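Local coordinates for protein endo-beta-1,4-glucanase (cellulase B) (Bacillus halodurans, PDB 4V2X) that probably hydrolyses beta-1,4-glucosidic bonds in beta-glucans such as cellulose and xyloglucan, joining a family 5 catalytic module to Ig-like and CBM46 modules, at residues Asn282-Thr287 / Gln522-Phe527; Phe530-Ser535 / Thr546-Arg551. All blocks are in the same frame, centred on the assembly; numbering follows the deposited sequence.

Interaction 1: residues Asn282-Thr287 / Gln522-Phe527; sequences NIAGYT and QDWTSF
Gly285 CA lies over one face of the Phe527 ring, 3.8 Å from its centroid and 19° off the normal, a CH-pi contact. Thr525 OG1 sits at the edge of the same ring, in its plane. The Trp524 indole carries Gln522 O and Thr525 CG2 over one face, both offset toward the rim, and Gln522 OE1 at its edge. Trp524 NE1 donates to Gln522 OE1 (2.7 Å), in the carbonyl plane and on a lone pair, which helps fix the indole's rotation. Ala284 CB meets the benzo end of the indole obliquely, 3.6 Å from Trp524 CZ3. Ile283 CG1 is anti to the backbone N (chi1 -167°). With chi2 also extended, Ile283 CD1 reaches 3.7 Å from Gln522 CG, and the two side chains cross at about a right angle. Ala284 N donates to Phe527 O (3.2 Å, 161°) from above the carbonyl plane. Thr525 OG1 accepts from Phe527 N (3.1 Å), closing an ST turn. Gly285 has positive phi and brings its backbone N to 3.2 Å from Phe527 CB. Trp277 of helix 277-281 touches both Ile283 and Trp524. A type I' turn, Ile283-Tyr286, thus docks a loop of the family 5 barrel module on the CBM46 module, a loop-to-loop module interface.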
loop_
_atom_site.group_PDB
_atom_site.type_symbol
_atom_site.label_atom_id
_atom_site.label_comp_id
_atom_site.label_asym_id
_atom_site.label_seq_id
_atom_site.Cartn_x
_atom_site.Cartn_y
_atom_site.Cartn_z
ATOM N N ASN A 282 -12.186 2.566 -33.610
ATOM C CA ASN A 282 -13.276 2.943 -34.517
ATOM C C ASN A 282 -14.559 2.173 -34.239
ATOM O O ASN A 282 -14.942 1.267 -34.979
ATOM C CB ASN A 282 -12.876 2.832 -35.992
ATOM C CG ASN A 282 -13.860 3.527 -36.913
ATOM O OD1 ASN A 282 -14.981 3.866 -36.521
ATOM N ND2 ASN A 282 -13.449 3.738 -38.151
ATOM N N ILE A 283 -15.224 2.577 -33.163
ATOM C CA ILE A 283 -16.484 1.992 -32.733
ATOM C C ILE A 283 -17.306 3.142 -32.141
ATOM O O ILE A 283 -16.773 4.218 -31.859
ATOM C CB ILE A 283 -16.233 0.869 -31.692
ATOM C CG1 ILE A 283 -17.480 0.010 -31.455
ATOM C CG2 ILE A 283 -15.722 1.447 -30.379
ATOM C CD1 ILE A 283 -17.191 -1.200 -30.575
ATOM N N ALA A 284 -18.608 2.927 -32.010
ATOM C CA ALA A 284 -19.504 3.860 -31.319
ATOM C C ALA A 284 -19.638 5.231 -32.001
ATOM O O ALA A 284 -20.128 6.187 -31.389
ATOM C CB ALA A 284 -19.089 4.018 -29.854
ATOM N N GLY A 285 -19.229 5.314 -33.265
ATOM C CA GLY A 285 -19.370 6.539 -34.045
ATOM C C GLY A 285 -18.193 7.486 -33.983
ATOM O O GLY A 285 -18.258 8.577 -34.574
ATOM N N TYR A 286 -17.123 7.078 -33.292
ATOM C CA TYR A 286 -15.946 7.928 -33.083
ATOM C C TYR A 286 -14.973 7.777 -34.238
ATOM O O TYR A 286 -13.885 7.227 -34.096
ATOM C CB TYR A 286 -15.282 7.637 -31.729
ATOM C CG TYR A 286 -16.110 8.162 -30.586
ATOM C CD1 TYR A 286 -15.965 9.477 -30.148
ATOM C CD2 TYR A 286 -17.081 7.372 -29.982
ATOM C CE1 TYR A 286 -16.742 9.982 -29.118
ATOM C CE2 TYR A 286 -17.861 7.865 -28.954
ATOM C CZ TYR A 286 -17.685 9.172 -28.525
ATOM O OH TYR A 286 -18.461 9.675 -27.515
ATOM N N THR A 287 -15.404 8.283 -35.386
ATOM C CA THR A 287 -14.622 8.257 -36.610
ATOM C C THR A 287 -13.714 9.477 -36.722
ATOM O O THR A 287 -12.745 9.465 -37.478
ATOM C CB THR A 287 -15.562 8.233 -37.818
ATOM O OG1 THR A 287 -16.443 9.364 -37.757
ATOM C CG2 THR A 287 -16.383 6.942 -37.817
ATOM N N GLN A 522 -20.820 -5.518 -28.970
ATOM C CA GLN A 522 -20.798 -4.242 -28.252
ATOM C C GLN A 522 -22.101 -3.483 -28.494
ATOM O O GLN A 522 -22.115 -2.392 -29.068
ATOM C CB GLN A 522 -19.578 -3.417 -28.673
ATOM C CG GLN A 522 -18.240 -4.131 -28.490
ATOM C CD GLN A 522 -17.850 -4.360 -27.041
ATOM O OE1 GLN A 522 -18.273 -3.637 -26.141
ATOM N NE2 GLN A 522 -17.010 -5.364 -26.812
ATOM N N ASP A 523 -23.198 -4.083 -28.043
ATOM C CA ASP A 523 -24.535 -3.610 -28.398
ATOM C C ASP A 523 -25.046 -2.446 -27.543
ATOM O O ASP A 523 -26.214 -2.062 -27.626
ATOM C CB ASP A 523 -25.533 -4.785 -28.439
ATOM C CG ASP A 523 -25.843 -5.374 -27.077
ATOM O OD1 ASP A 523 -25.490 -4.798 -26.028
ATOM O OD2 ASP A 523 -26.486 -6.442 -27.067
ATOM N N TRP A 524 -24.153 -1.877 -26.736
ATOM C CA TRP A 524 -24.389 -0.588 -26.086
ATOM C C TRP A 524 -24.370 0.575 -27.103
ATOM O O TRP A 524 -24.799 1.686 -26.795
ATOM C CB TRP A 524 -23.377 -0.344 -24.958
ATOM C CG TRP A 524 -21.971 -0.587 -25.359
ATOM C CD1 TRP A 524 -21.288 -1.767 -25.276
ATOM C CD2 TRP A 524 -21.068 0.358 -25.934
ATOM N NE1 TRP A 524 -20.019 -1.615 -25.757
ATOM C CE2 TRP A 524 -19.852 -0.318 -26.164
ATOM C CE3 TRP A 524 -21.158 1.715 -26.258
ATOM C CZ2 TRP A 524 -18.745 0.310 -26.720
ATOM C CZ3 TRP A 524 -20.052 2.339 -26.813
ATOM C CH2 TRP A 524 -18.861 1.640 -27.033
ATOM N N THR A 525 -23.900 0.304 -28.317
ATOM C CA THR A 525 -23.933 1.279 -29.401
ATOM C C THR A 525 -24.413 0.637 -30.697
ATOM O O THR A 525 -24.183 -0.550 -30.942
ATOM C CB THR A 525 -22.544 1.925 -29.626
ATOM O OG1 THR A 525 -22.614 2.859 -30.713
ATOM C CG2 THR A 525 -21.470 0.876 -29.926
ATOM N N SER A 526 -25.075 1.432 -31.535
ATOM C CA SER A 526 -25.447 1.000 -32.873
ATOM C C SER A 526 -24.258 0.955 -33.834
ATOM O O SER A 526 -24.330 0.265 -34.834
ATOM C CB SER A 526 -26.499 1.949 -33.455
ATOM O OG SER A 526 -25.966 3.260 -33.566
ATOM N N PHE A 527 -23.196 1.714 -33.550
ATOM C CA PHE A 527 -22.053 1.802 -34.463
ATOM C C PHE A 527 -21.088 0.662 -34.194
ATOM O O PHE A 527 -20.479 0.602 -33.124
ATOM C CB PHE A 527 -21.305 3.119 -34.288
ATOM C CG PHE A 527 -22.055 4.315 -34.788
ATOM C CD1 PHE A 527 -21.915 4.729 -36.100
ATOM C CD2 PHE A 527 -22.895 5.029 -33.948
ATOM C CE1 PHE A 527 -22.593 5.839 -36.570
ATOM C CE2 PHE A 527 -23.577 6.140 -34.418
ATOM C CZ PHE A 527 -23.427 6.537 -35.731
#

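Interaction 2: residues Phe530-Ser535 / Thr546-Arg551; sequences FGYAFS and TEAFFR
Thr546 binds two successive carbonyls across the contact. Thr546 OG1 donates to Tyr532 O (2.7 Å), in the carbonyl plane and on a lone pair. Thr546 N donates to Ala533 O (3.1 Å) in a nearly straight bond, 176°, reaching that oxygen from above the carbonyl plane. Thr546 OG1 also accepts from Phe549 N (3.1 Å), so it is held by two bonds, one across the contact and one within its own segment. OG1 stands between the backbone N and the carbonyl carbon (chi1 66°), which lets it turn back over the first turn of the helix. Beside this, Ala548 CB lies over one face of the Tyr532 ring, nearest CZ at 3.6 Å. A water accepts from Tyr532 OH (2.8 Å) and donates to Ala548 O (2.7 Å), tying the ring's end to the helix backbone. On the inner side, Phe549 CB packs against Ala533 O at 3.3 Å, and Phe549 CD1 is 4.1 Å from Ala533 CB. Further out, Phe549 touches Ala511 and Ile574 of the beta sheet, while Phe534 rests on Leu506, Met509 and Leu545. Thr546 is the N-cap of helix 547-551, and its capping hydroxyl also binds the turn that leads into edge strand 534-537 of the CBM46 sheet.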
loop_
_atom_site.group_PDB
_atom_site.type_symbol
_atom_site.label_atom_id
_atom_site.label_comp_id
_atom_site.label_asym_id
_atom_site.label_seq_id
_atom_site.Cartn_x
_atom_site.Cartn_y
_atom_site.Cartn_z
ATOM N N PHE A 530 -15.042 -1.099 -36.748
ATOM C CA PHE A 530 -14.440 -1.208 -38.075
ATOM C C PHE A 530 -13.401 -2.328 -38.067
ATOM O O PHE A 530 -12.564 -2.394 -37.168
ATOM C CB PHE A 530 -13.780 0.126 -38.459
ATOM C CG PHE A 530 -13.414 0.244 -39.916
ATOM C CD1 PHE A 530 -12.324 -0.445 -40.443
ATOM C CD2 PHE A 530 -14.143 1.075 -40.759
ATOM C CE1 PHE A 530 -11.982 -0.321 -41.779
ATOM C CE2 PHE A 530 -13.804 1.205 -42.097
ATOM C CZ PHE A 530 -12.724 0.507 -42.611
ATOM N N GLY A 531 -13.469 -3.208 -39.064
ATOM C CA GLY A 531 -12.533 -4.330 -39.178
ATOM C C GLY A 531 -13.062 -5.551 -38.452
ATOM O O GLY A 531 -13.207 -6.625 -39.053
ATOM N N TYR A 532 -13.390 -5.390 -37.174
ATOM C CA TYR A 532 -13.840 -6.506 -36.358
ATOM C C TYR A 532 -15.200 -7.029 -36.814
ATOM O O TYR A 532 -15.372 -8.237 -36.987
ATOM C CB TYR A 532 -13.897 -6.116 -34.880
ATOM C CG TYR A 532 -14.338 -7.257 -33.998
ATOM C CD1 TYR A 532 -13.466 -8.283 -33.682
ATOM C CD2 TYR A 532 -15.641 -7.325 -33.514
ATOM C CE1 TYR A 532 -13.866 -9.346 -32.891
ATOM C CE2 TYR A 532 -16.056 -8.389 -32.727
ATOM C CZ TYR A 532 -15.157 -9.393 -32.416
ATOM O OH TYR A 532 -15.565 -10.442 -31.635
ATOM N N ALA A 533 -16.161 -6.118 -36.991
ATOM C CA ALA A 533 -17.534 -6.485 -37.348
ATOM C C ALA A 533 -17.824 -6.409 -38.851
ATOM O O ALA A 533 -18.715 -7.100 -39.359
ATOM C CB ALA A 533 -18.514 -5.613 -36.576
ATOM N N PHE A 534 -17.082 -5.567 -39.560
ATOM C CA PHE A 534 -17.307 -5.365 -40.980
ATOM C C PHE A 534 -16.053 -4.776 -41.600
ATOM O O PHE A 534 -15.204 -4.235 -40.892
ATOM C CB PHE A 534 -18.468 -4.394 -41.196
ATOM C CG PHE A 534 -18.162 -3.001 -40.730
ATOM C CD1 PHE A 534 -18.377 -2.643 -39.408
ATOM C CD2 PHE A 534 -17.613 -2.065 -41.601
ATOM C CE1 PHE A 534 -18.085 -1.365 -38.964
ATOM C CE2 PHE A 534 -17.307 -0.791 -41.156
ATOM C CZ PHE A 534 -17.548 -0.440 -39.847
ATOM N N SER A 535 -15.942 -4.856 -42.919
ATOM C CA SER A 535 -14.799 -4.279 -43.623
ATOM C C SER A 535 -15.144 -3.978 -45.080
ATOM O O SER A 535 -15.760 -4.797 -45.745
ATOM C CB SER A 535 -13.611 -5.245 -43.564
ATOM O OG SER A 535 -12.464 -4.703 -44.208
ATOM N N THR A 546 -18.492 -9.729 -40.893
ATOM C CA THR A 546 -17.665 -10.837 -40.403
ATOM C C THR A 546 -18.455 -11.892 -39.648
ATOM O O THR A 546 -19.570 -11.650 -39.163
ATOM C CB THR A 546 -16.554 -10.342 -39.470
ATOM O OG1 THR A 546 -17.139 -9.798 -38.289
ATOM C CG2 THR A 546 -15.679 -9.296 -40.161
ATOM N N GLU A 547 -17.852 -13.066 -39.510
ATOM C CA GLU A 547 -18.444 -14.108 -38.675
ATOM C C GLU A 547 -18.578 -13.652 -37.221
ATOM O O GLU A 547 -19.549 -13.991 -36.543
ATOM C CB GLU A 547 -17.629 -15.401 -38.756
ATOM C CG GLU A 547 -18.362 -16.571 -38.121
ATOM C CD GLU A 547 -17.761 -17.925 -38.442
ATOM O OE1 GLU A 547 -17.015 -18.044 -39.440
ATOM O OE2 GLU A 547 -18.057 -18.879 -37.687
ATOM N N ALA A 548 -17.622 -12.858 -36.748
ATOM C CA ALA A 548 -17.675 -12.330 -35.380
ATOM C C ALA A 548 -18.886 -11.425 -35.178
ATOM O O ALA A 548 -19.482 -11.408 -34.104
ATOM C CB ALA A 548 -16.402 -11.568 -35.063
ATOM N N PHE A 549 -19.237 -10.665 -36.210
ATOM C CA PHE A 549 -20.465 -9.864 -36.181
ATOM C C PHE A 549 -21.675 -10.771 -35.989
ATOM O O PHE A 549 -22.464 -10.573 -35.070
ATOM C CB PHE A 549 -20.608 -9.049 -37.464
ATOM C CG PHE A 549 -21.945 -8.365 -37.625
ATOM C CD1 PHE A 549 -22.264 -7.246 -36.870
ATOM C CD2 PHE A 549 -22.852 -8.808 -38.579
ATOM C CE1 PHE A 549 -23.482 -6.599 -37.041
ATOM C CE2 PHE A 549 -24.069 -8.164 -38.759
ATOM C CZ PHE A 549 -24.383 -7.058 -37.990
ATOM N N PHE A 550 -21.809 -11.770 -36.857
ATOM C CA PHE A 550 -22.975 -12.647 -36.821
ATOM C C PHE A 550 -23.081 -13.493 -35.554
ATOM O O PHE A 550 -24.187 -13.851 -35.148
ATOM C CB PHE A 550 -23.025 -13.524 -38.068
ATOM C CG PHE A 550 -23.378 -12.768 -39.314
ATOM C CD1 PHE A 550 -24.633 -12.190 -39.453
ATOM C CD2 PHE A 550 -22.467 -12.627 -40.343
ATOM C CE1 PHE A 550 -24.969 -11.488 -40.596
ATOM C CE2 PHE A 550 -22.799 -11.931 -41.496
ATOM C CZ PHE A 550 -24.052 -11.359 -41.620
ATOM N N ARG A 551 -21.953 -13.795 -34.915
ATOM C CA ARG A 551 -21.982 -14.537 -33.647
ATOM C C ARG A 551 -22.802 -13.821 -32.571
ATOM O O ARG A 551 -23.319 -14.460 -31.656
ATOM C CB ARG A 551 -20.569 -14.807 -33.119
ATOM C CG ARG A 551 -19.899 -16.021 -33.733
ATOM C CD ARG A 551 -18.796 -16.576 -32.846
ATOM N NE ARG A 551 -17.693 -15.635 -32.675
ATOM C CZ ARG A 551 -16.700 -15.453 -33.545
ATOM N NH1 ARG A 551 -16.652 -16.138 -34.686
ATOM N NH2 ARG A 551 -15.746 -14.568 -33.274
HETATM O O HOH W 1 -18.205 -11.464 -31.749
#

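From the N terminus the chain lays down six of the eight parallel barrel strands before it reaches 282-287, between helices 277-281 and 291-309. Interaction 1 closes when 522-527 returns to that loop, 235 residues later, after the last two barrel strands, the Ig-like module and the first strands of the CBM46 module. Interaction 2 opens only after that, and closes across just 11 residues, around strands 534-537 and 542-545. The two neither nest nor cross; they follow in series, with centres 13 Å apart. Asn282 O and Phe530 N, 3.0 Å apart, probably form a hydrogen bond between them. Interaction 1 ties two modules together, whereas interaction 2 joins the turn before edge strand 534-537 to the start of helix 547-551 within one module.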